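Long-range contacts in putative secreted protein (Streptomyces coelicolor A3, PDB 2QF9), which is of unknown function but is a putative secreted protein with a helical, ferritin-like bundle of the DUF305 family: residues 21-26 with 118-123; 122-127 with 156-161; 129-134 with 149-154. All blocks are in the same frame, centred on the assembly; numbering follows the deposited sequence. Where two conformers were deposited one is given.

Contact 1: 21-26 with 118-123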
loop_
_atom_site.group_PDB
_atom_site.type_symbol
_atom_site.label_atom_id
_atom_site.label_comp_id
_atom_site.label_asym_id
_atom_site.label_seq_id
_atom_site.Cartn_x
_atom_site.Cartn_y
_atom_site.Cartn_z
ATOM N N GLN A 21 2.515 -5.862 6.653
ATOM C CA GLN A 21 2.734 -6.618 5.423
ATOM C C GLN A 21 1.864 -7.888 5.366
ATOM O O GLN A 21 1.274 -8.207 4.321
ATOM C CB GLN A 21 4.209 -7.007 5.306
ATOM C CG GLN A 21 4.543 -7.742 4.028
ATOM C CD GLN A 21 6.030 -8.029 3.923
ATOM O OE1 GLN A 21 6.604 -8.758 4.748
ATOM N NE2 GLN A 21 6.671 -7.453 2.899
ATOM N N GLN A 22 1.808 -8.620 6.480
ATOM C CA GLN A 22 0.991 -9.830 6.497
ATOM C C GLN A 22 -0.514 -9.539 6.386
ATOM O O GLN A 22 -1.239 -10.288 5.718
ATOM C CB GLN A 22 1.300 -10.683 7.719
ATOM C CG GLN A 22 0.729 -12.101 7.539
ATOM C CD GLN A 22 0.839 -12.953 8.772
ATOM O OE1 GLN A 22 0.295 -12.625 9.828
ATOM N NE2 GLN A 22 1.548 -14.069 8.640
ATOM N N ALA A 23 -0.983 -8.471 7.037
ATOM C CA ALA A 23 -2.404 -8.092 6.921
ATOM C C ALA A 23 -2.755 -7.796 5.456
ATOM O O ALA A 23 -3.803 -8.227 4.941
ATOM C CB ALA A 23 -2.724 -6.893 7.764
ATOM N N VAL A 24 -1.898 -7.022 4.798
ATOM C CA VAL A 24 -2.078 -6.723 3.381
ATOM C C VAL A 24 -2.182 -8.029 2.558
ATOM O O VAL A 24 -3.108 -8.193 1.756
ATOM C CB VAL A 24 -0.945 -5.782 2.858
ATOM C CG1 VAL A 24 -1.091 -5.567 1.340
ATOM C CG2 VAL A 24 -0.977 -4.445 3.644
ATOM N N GLU A 25 -1.240 -8.947 2.763
ATOM C CA GLU A 25 -1.231 -10.243 2.074
ATOM C C GLU A 25 -2.525 -11.033 2.340
ATOM O O GLU A 25 -3.134 -11.568 1.403
ATOM C CB GLU A 25 0.017 -11.048 2.484
ATOM C CG GLU A 25 0.082 -12.475 1.948
ATOM C CD GLU A 25 0.202 -12.584 0.414
ATOM O OE1 GLU A 25 0.185 -11.546 -0.293
ATOM O OE2 GLU A 25 0.304 -13.737 -0.076
HETATM N N MSE A 26 -2.941 -11.115 3.608
HETATM C CA MSE A 26 -4.205 -11.767 3.935
HETATM C C MSE A 26 -5.383 -11.169 3.172
HETATM O O MSE A 26 -6.274 -11.891 2.716
HETATM C CB MSE A 26 -4.483 -11.660 5.422
HETATM C CG MSE A 26 -4.005 -12.825 6.197
HETATM SE SE MSE A 26 -5.066 -12.855 7.812
HETATM C CE MSE A 26 -4.549 -11.143 8.546
ATOM N N GLN A 118 -11.465 -14.463 11.377
ATOM C CA GLN A 118 -10.857 -15.030 12.592
ATOM C C GLN A 118 -9.367 -14.692 12.676
ATOM O O GLN A 118 -8.888 -14.224 13.722
ATOM C CB GLN A 118 -11.062 -16.534 12.614
ATOM C CG GLN A 118 -12.513 -16.918 12.925
ATOM C CD GLN A 118 -12.778 -18.401 12.684
ATOM O OE1 GLN A 118 -12.093 -19.044 11.899
ATOM N NE2 GLN A 118 -13.789 -18.941 13.361
ATOM N N LEU A 119 -8.652 -14.916 11.571
ATOM C CA LEU A 119 -7.227 -14.576 11.520
ATOM C C LEU A 119 -6.984 -13.084 11.738
ATOM O O LEU A 119 -6.073 -12.697 12.471
ATOM C CB LEU A 119 -6.601 -14.986 10.199
ATOM C CG LEU A 119 -6.445 -16.477 9.898
ATOM C CD1 LEU A 119 -5.896 -16.661 8.481
ATOM C CD2 LEU A 119 -5.548 -17.201 10.940
HETATM N N MSE A 120 -7.801 -12.239 11.120
HETATM C CA MSE A 120 -7.577 -10.801 11.208
HETATM C C MSE A 120 -7.945 -10.285 12.613
HETATM O O MSE A 120 -7.329 -9.346 13.117
HETATM C CB MSE A 120 -8.346 -10.065 10.107
HETATM C CG MSE A 120 -7.995 -8.594 9.995
HETATM SE SE MSE A 120 -6.119 -8.245 9.497
HETATM C CE MSE A 120 -6.290 -8.503 7.570
ATOM N N THR A 121 -8.939 -10.905 13.245
ATOM C CA THR A 121 -9.276 -10.535 14.617
ATOM C C THR A 121 -8.049 -10.749 15.530
ATOM O O THR A 121 -7.630 -9.841 16.287
ATOM C CB THR A 121 -10.548 -11.283 15.129
ATOM O OG1 THR A 121 -11.692 -10.795 14.418
ATOM C CG2 THR A 121 -10.759 -11.061 16.629
ATOM N N GLU A 122 -7.441 -11.924 15.413
ATOM C CA GLU A 122 -6.244 -12.230 16.185
ATOM C C GLU A 122 -5.088 -11.289 15.818
ATOM O O GLU A 122 -4.344 -10.815 16.689
ATOM C CB GLU A 122 -5.862 -13.688 15.974
ATOM C CG GLU A 122 -4.635 -14.144 16.738
ATOM C CD GLU A 122 -4.755 -14.031 18.254
ATOM O OE1 GLU A 122 -5.844 -13.705 18.799
ATOM O OE2 GLU A 122 -3.727 -14.272 18.906
ATOM N N HIS A 123 -4.961 -11.028 14.525
ATOM C CA HIS A 123 -3.923 -10.154 13.995
ATOM C C HIS A 123 -4.060 -8.741 14.583
ATOM O O HIS A 123 -3.079 -8.174 15.064
ATOM C CB HIS A 123 -4.013 -10.125 12.479
ATOM C CG HIS A 123 -2.726 -9.784 11.801
ATOM N ND1 HIS A 123 -2.410 -8.508 11.390
ATOM C CD2 HIS A 123 -1.679 -10.561 11.449
ATOM C CE1 HIS A 123 -1.225 -8.515 10.808
ATOM N NE2 HIS A 123 -0.757 -9.747 10.838
#

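Contact 2: 122-127 with 156-161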
loop_
_atom_site.group_PDB
_atom_site.type_symbol
_atom_site.label_atom_id
_atom_site.label_comp_id
_atom_site.label_asym_id
_atom_site.label_seq_id
_atom_site.Cartn_x
_atom_site.Cartn_y
_atom_site.Cartn_z
ATOM N N GLU A 122 -7.441 -11.924 15.413
ATOM C CA GLU A 122 -6.244 -12.230 16.185
ATOM C C GLU A 122 -5.088 -11.289 15.818
ATOM O O GLU A 122 -4.344 -10.815 16.689
ATOM C CB GLU A 122 -5.862 -13.688 15.974
ATOM C CG GLU A 122 -4.635 -14.144 16.738
ATOM C CD GLU A 122 -4.755 -14.031 18.254
ATOM O OE1 GLU A 122 -5.844 -13.705 18.799
ATOM O OE2 GLU A 122 -3.727 -14.272 18.906
ATOM N N HIS A 123 -4.961 -11.028 14.525
ATOM C CA HIS A 123 -3.923 -10.154 13.995
ATOM C C HIS A 123 -4.060 -8.741 14.583
ATOM O O HIS A 123 -3.079 -8.174 15.064
ATOM C CB HIS A 123 -4.013 -10.125 12.479
ATOM C CG HIS A 123 -2.726 -9.784 11.801
ATOM N ND1 HIS A 123 -2.410 -8.508 11.390
ATOM C CD2 HIS A 123 -1.679 -10.561 11.449
ATOM C CE1 HIS A 123 -1.225 -8.515 10.808
ATOM N NE2 HIS A 123 -0.757 -9.747 10.838
ATOM N N HIS A 124 -5.279 -8.203 14.546
ATOM C CA HIS A 124 -5.604 -6.908 15.153
ATOM C C HIS A 124 -5.313 -6.880 16.656
ATOM O O HIS A 124 -4.771 -5.887 17.150
ATOM C CB HIS A 124 -7.070 -6.550 14.903
ATOM C CG HIS A 124 -7.326 -5.877 13.589
ATOM N ND1 HIS A 124 -6.501 -6.016 12.487
ATOM C CD2 HIS A 124 -8.335 -5.056 13.207
ATOM C CE1 HIS A 124 -6.985 -5.289 11.492
ATOM N NE2 HIS A 124 -8.095 -4.695 11.904
ATOM N N ARG A 125 -5.662 -7.959 17.367
ATOM C CA ARG A 125 -5.394 -8.029 18.811
ATOM C C ARG A 125 -3.898 -7.875 19.111
ATOM O O ARG A 125 -3.521 -7.085 19.986
ATOM C CB ARG A 125 -5.984 -9.283 19.442
ATOM C CG ARG A 125 -7.499 -9.237 19.567
ATOM C CD ARG A 125 -8.012 -10.291 20.569
ATOM N NE ARG A 125 -9.456 -10.539 20.450
ATOM C CZ ARG A 125 -10.415 -9.691 20.821
ATOM N NH1 ARG A 125 -10.116 -8.494 21.337
ATOM N NH2 ARG A 125 -11.687 -10.043 20.673
ATOM N N GLY A 126 -3.062 -8.592 18.349
ATOM C CA GLY A 126 -1.600 -8.517 18.482
ATOM C C GLY A 126 -1.109 -7.108 18.155
ATOM O O GLY A 126 -0.252 -6.555 18.848
ATOM N N GLY A 127 -1.663 -6.548 17.084
ATOM C CA GLY A 127 -1.354 -5.185 16.616
ATOM C C GLY A 127 -1.625 -4.120 17.665
ATOM O O GLY A 127 -0.802 -3.211 17.876
ATOM N N SER A 156 -11.937 -0.778 16.764
ATOM C CA SER A 156 -13.183 -0.576 16.019
ATOM C C SER A 156 -13.402 -1.712 15.013
ATOM O O SER A 156 -14.496 -2.253 14.915
ATOM C CB SER A 156 -13.191 0.781 15.301
ATOM O OG SER A 156 -14.334 0.923 14.458
ATOM N N GLU A 157 -12.345 -2.093 14.300
ATOM C CA GLU A 157 -12.459 -3.175 13.309
ATOM C C GLU A 157 -12.707 -4.544 13.958
ATOM O O GLU A 157 -13.437 -5.367 13.393
ATOM C CB GLU A 157 -11.251 -3.189 12.368
ATOM C CG GLU A 157 -11.402 -2.104 11.296
ATOM C CD GLU A 157 -10.197 -1.957 10.383
ATOM O OE1 GLU A 157 -9.216 -2.714 10.525
ATOM O OE2 GLU A 157 -10.243 -1.048 9.520
ATOM N N ILE A 158 -12.137 -4.780 15.142
ATOM C CA ILE A 158 -12.429 -6.038 15.867
ATOM C C ILE A 158 -13.940 -6.130 16.169
ATOM O O ILE A 158 -14.565 -7.171 15.946
ATOM C CB ILE A 158 -11.601 -6.161 17.167
ATOM C CG1 ILE A 158 -10.119 -6.415 16.829
ATOM C CG2 ILE A 158 -12.139 -7.321 18.073
ATOM C CD1 ILE A 158 -9.141 -6.131 18.013
ATOM N N ARG A 159 -14.524 -5.030 16.648
ATOM C CA ARG A 159 -15.971 -4.999 16.934
ATOM C C ARG A 159 -16.802 -5.255 15.670
ATOM O O ARG A 159 -17.770 -6.039 15.690
ATOM C CB ARG A 159 -16.375 -3.683 17.625
ATOM C CG ARG A 159 -15.691 -3.447 18.977
ATOM C CD ARG A 159 -16.273 -2.206 19.716
ATOM N NE ARG A 159 -16.020 -0.952 19.002
ATOM C CZ ARG A 159 -14.986 -0.137 19.231
ATOM N NH1 ARG A 159 -14.096 -0.426 20.169
ATOM N NH2 ARG A 159 -14.841 0.975 18.516
ATOM N N LEU A 160 -16.412 -4.617 14.562
ATOM C CA LEU A 160 -17.076 -4.849 13.277
ATOM C C LEU A 160 -16.976 -6.327 12.844
ATOM O O LEU A 160 -17.988 -6.941 12.434
ATOM C CB LEU A 160 -16.486 -3.949 12.189
ATOM C CG LEU A 160 -17.036 -4.215 10.777
ATOM C CD1 LEU A 160 -18.534 -3.866 10.675
ATOM C CD2 LEU A 160 -16.229 -3.477 9.707
HETATM N N MSE A 161 -15.761 -6.877 12.916
HETATM C CA MSE A 161 -15.547 -8.261 12.474
HETATM C C MSE A 161 -16.294 -9.262 13.350
HETATM O O MSE A 161 -16.682 -10.338 12.885
HETATM C CB MSE A 161 -14.053 -8.580 12.353
HETATM C CG MSE A 161 -13.349 -7.692 11.331
HETATM SE SE MSE A 161 -11.523 -8.309 11.018
HETATM C CE MSE A 161 -10.807 -7.813 12.724
#

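Contact 3: 129-134 with 149-154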
loop_
_atom_site.group_PDB
_atom_site.type_symbol
_atom_site.label_atom_id
_atom_site.label_comp_id
_atom_site.label_asym_id
_atom_site.label_seq_id
_atom_site.Cartn_x
_atom_site.Cartn_y
_atom_site.Cartn_z
ATOM N N HIS A 129 -1.770 -4.577 20.932
ATOM C CA HIS A 129 -0.746 -4.797 21.948
ATOM C C HIS A 129 0.571 -4.075 21.602
ATOM O O HIS A 129 1.137 -3.355 22.424
ATOM C CB HIS A 129 -0.512 -6.290 22.123
ATOM C CG HIS A 129 0.546 -6.616 23.122
ATOM N ND1 HIS A 129 0.350 -6.479 24.480
ATOM C CD2 HIS A 129 1.814 -7.058 22.966
ATOM C CE1 HIS A 129 1.453 -6.834 25.117
ATOM N NE2 HIS A 129 2.356 -7.190 24.222
HETATM N N MSE A 130 1.026 -4.256 20.367
HETATM C CA MSE A 130 2.241 -3.610 19.884
HETATM C C MSE A 130 2.108 -2.088 19.799
HETATM O O MSE A 130 3.034 -1.359 20.193
HETATM C CB MSE A 130 2.621 -4.175 18.516
HETATM C CG MSE A 130 2.920 -5.645 18.527
HETATM SE SE MSE A 130 2.925 -6.371 16.699
HETATM C CE MSE A 130 4.424 -5.367 15.929
ATOM N N ALA A 131 0.973 -1.608 19.289
ATOM C CA ALA A 131 0.739 -0.162 19.161
ATOM C C ALA A 131 0.726 0.508 20.549
ATOM O O ALA A 131 1.300 1.599 20.747
ATOM C CB ALA A 131 -0.551 0.101 18.449
ATOM N N LYS A 132 0.081 -0.163 21.503
ATOM C CA LYS A 132 0.079 0.282 22.896
ATOM C C LYS A 132 1.500 0.413 23.422
ATOM O O LYS A 132 1.799 1.365 24.168
ATOM C CB LYS A 132 -0.756 -0.658 23.776
ATOM C CG LYS A 132 -2.246 -0.439 23.664
ATOM C CD LYS A 132 -2.997 -1.429 24.559
ATOM C CE LYS A 132 -4.501 -1.206 24.529
ATOM N NZ LYS A 132 -5.199 -2.304 25.306
ATOM N N GLY A 133 2.374 -0.521 23.027
ATOM C CA GLY A 133 3.786 -0.487 23.411
ATOM C C GLY A 133 4.470 0.777 22.900
ATOM O O GLY A 133 5.261 1.401 23.613
ATOM N N CYS A 134 4.180 1.150 21.656
ATOM C CA CYS A 134 4.714 2.389 21.088
ATOM C C CYS A 134 4.100 3.637 21.756
ATOM O O CYS A 134 4.806 4.610 22.007
ATOM C CB CYS A 134 4.537 2.410 19.565
ATOM S SG CYS A 134 5.128 3.912 18.705
ATOM N N GLY A 149 -3.631 5.918 16.921
ATOM C CA GLY A 149 -4.699 5.790 15.919
ATOM C C GLY A 149 -4.951 4.344 15.544
ATOM O O GLY A 149 -6.099 3.953 15.305
HETATM N N MSE A 150 -3.880 3.550 15.519
HETATM C CA MSE A 150 -3.996 2.107 15.281
HETATM C C MSE A 150 -4.754 1.409 16.394
HETATM O O MSE A 150 -5.558 0.537 16.111
HETATM C CB MSE A 150 -2.635 1.447 15.110
HETATM C CG MSE A 150 -1.856 1.952 13.911
HETATM SE SE MSE A 150 -0.239 0.867 13.808
HETATM C CE MSE A 150 0.844 1.992 12.648
ATOM N N VAL A 151 -4.520 1.799 17.648
ATOM C CA VAL A 151 -5.308 1.228 18.755
ATOM C C VAL A 151 -6.812 1.428 18.504
ATOM O O VAL A 151 -7.587 0.466 18.536
ATOM C CB VAL A 151 -4.851 1.757 20.138
ATOM C CG1 VAL A 151 -5.719 1.184 21.260
ATOM C CG2 VAL A 151 -3.369 1.386 20.384
ATOM N N GLU A 152 -7.209 2.657 18.193
ATOM C CA GLU A 152 -8.618 2.972 17.911
ATOM C C GLU A 152 -9.159 2.230 16.699
ATOM O O GLU A 152 -10.220 1.611 16.776
ATOM C CB GLU A 152 -8.807 4.471 17.662
ATOM C CG GLU A 152 -8.326 5.375 18.756
ATOM C CD GLU A 152 -8.452 6.848 18.351
ATOM O OE1 GLU A 152 -8.289 7.154 17.145
ATOM O OE2 GLU A 152 -8.729 7.686 19.237
ATOM N N SER A 153 -8.443 2.311 15.573
ATOM C CA SER A 153 -8.928 1.732 14.325
ATOM C C SER A 153 -9.011 0.203 14.403
ATOM O O SER A 153 -9.994 -0.390 13.923
ATOM C CB SER A 153 -8.091 2.190 13.110
ATOM O OG SER A 153 -6.759 1.709 13.203
ATOM N N GLN A 154 -8.007 -0.427 15.003
ATOM C CA GLN A 154 -8.007 -1.883 15.113
ATOM C C GLN A 154 -9.076 -2.370 16.087
ATOM O O GLN A 154 -9.736 -3.377 15.828
ATOM C CB GLN A 154 -6.642 -2.398 15.532
ATOM C CG GLN A 154 -5.566 -2.185 14.492
ATOM C CD GLN A 154 -4.225 -2.662 14.993
ATOM O OE1 GLN A 154 -3.771 -3.729 14.621
ATOM N NE2 GLN A 154 -3.601 -1.882 15.874
#

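Contact 1: 21-26 with 118-123
His123 on helix 109-137 reaches Gln22, Ala23 and Met26 on helix 8-31, joining two antiparallel members of a ferritin-like four-helix bundle. The segments meet at 165° with their axes 11.1 Å apart, a wide spacing that long side chains span. A chi1 of -155° swings the imidazole away from its own backbone N and into this gap. In the conformer described, the methyl of Met26 sits over one face in a CH-pi contact, its CE 4.2 Å from the His123 ring centroid. The ring of His19 also meets this imidazole. Extended beyond CG, Gln22 carries its amide to the ring edge, OE1 lying 3.2 Å from His123 NE2 with the two planes 47° apart; the same oxygen accepts a hydrogen bond from the backbone N of Ala96. Met26 and Met120 are selenomethionines with two conformers each, so their mutual spacing is doubtful. In the copies described, Met26 SE rests 3.5 Å from Leu119 CB, while Met120, bent at chi2 and chi3, turns its end toward helix 8-31. There Met120 CE lies 3.9 Å from Ala23 CB and 3.6 Å from Ala23 O, a carbonyl that is hydrogen-bonded to Ser27 OG.

Contact 2: 122-127 with 156-161
His124 and Ile158 mark the closest backbone approach, 6.9 Å between their CA atoms, where segments 122-127 and 156-161 run antiparallel at 160° with axes 9.8 Å apart. His124 carries the polar part of the contact. Its NE2 donates to Glu157 OE1 over 2.7 Å, with an N-H...O angle of 162°. The carboxylate oxygen accepts the bond on its anti lone pair, turned away from OE2, and lies close to the ring plane; imidazole and carboxylate are nearly coplanar, 22° apart. The CB of Glu157 also borders the ring edge, 3.6 Å from His124 CD2. One ring face is covered by Met161, a selenomethionine whose chain bends at chi3 to bring CE over the imidazole, 3.7 Å from His124 CD2.

Nearer solvent, the CG1-CD1 arm of Ile158 packs on His124 CB, with CG1 at 3.6 Å from it and CD1 also touching Arg125 CG, while CG2 lies over one face of the Arg125 guanidinium, 3.8 Å from NH2. Arg125 is extended from CG to NE, and NE forms a salt bridge with Glu172, which belongs to the C-terminal tag of the construct, so this partner says little about the natural protein. Were His124 replaced by an alanine, the Glu157 carboxylate would probably lose its donor and Met161 CE the flat surface on which it rests. The pairing implies an imidazole fixed in rotation by an in-plane bond at one edge and a methyl over one face, with NE2 of the buried His124 satisfied by a carboxylate from the adjoining helix.

Contact 3: 129-134 with 149-154
Ala131 and Val151 make the centre of this contact, which is apolar across the helix pair. Their CA atoms are 6.2 Å apart, and Ala131 CB touches Val151 CG2 at 3.7 Å. The small alanine side chain suits the close approach of the axes, 8.8 Å, with the segments antiparallel at 155°. On the inner side Ala131 CB also faces Met150 CB, at 4.2 Å, while the rest of that selenomethionine extends toward Gln53 and Met57 of helix 37-63. On the solvent side the aliphatic root of Lys132 crosses Val151 at about a right angle, CG lying 3.9 Å from CG2. With Val151 CG1 placed anti to the backbone N (chi1 178°), CG2 is the branch that serves both partners.

Hydrogen bonding stays within each helix. In the Gln154 conformer described here, NE2 curls back to Met150 O at 3.1 Å, arriving above the carbonyl plane, while the backbone N of Gln154 bonds the same oxygen from the other face.

At the end of segment 129-134, Cys134 forms a disulfide with Cys138, stapling the chain where helix 109-137 gives way to helix 141-167. Two consecutive antiparallel helices joined by a short turn form a helical hairpin, here one half of the four-helix bundle.

How the contacts relate
All three contacts use helix 109-137, which meets helix 8-31 in contact 1 and helix 141-167 in contacts 2 and 3. Contacts 1 and 2 share Glu122 and His123 and have centres about 9 Å apart; Met161 bridges them, its CE 3.5 Å from Thr121 OG1. Contact 3 is nested inside the loop closed by contact 2, with centres about 10 Å apart, and Gln154 O lies 3.4 Å from His124 CD2. Between contacts 2 and 3 the axes of the hairpin draw together toward the turn. Contacts 1 and 3 do not touch, their centres being about 15 Å apart. No active site is established for this protein.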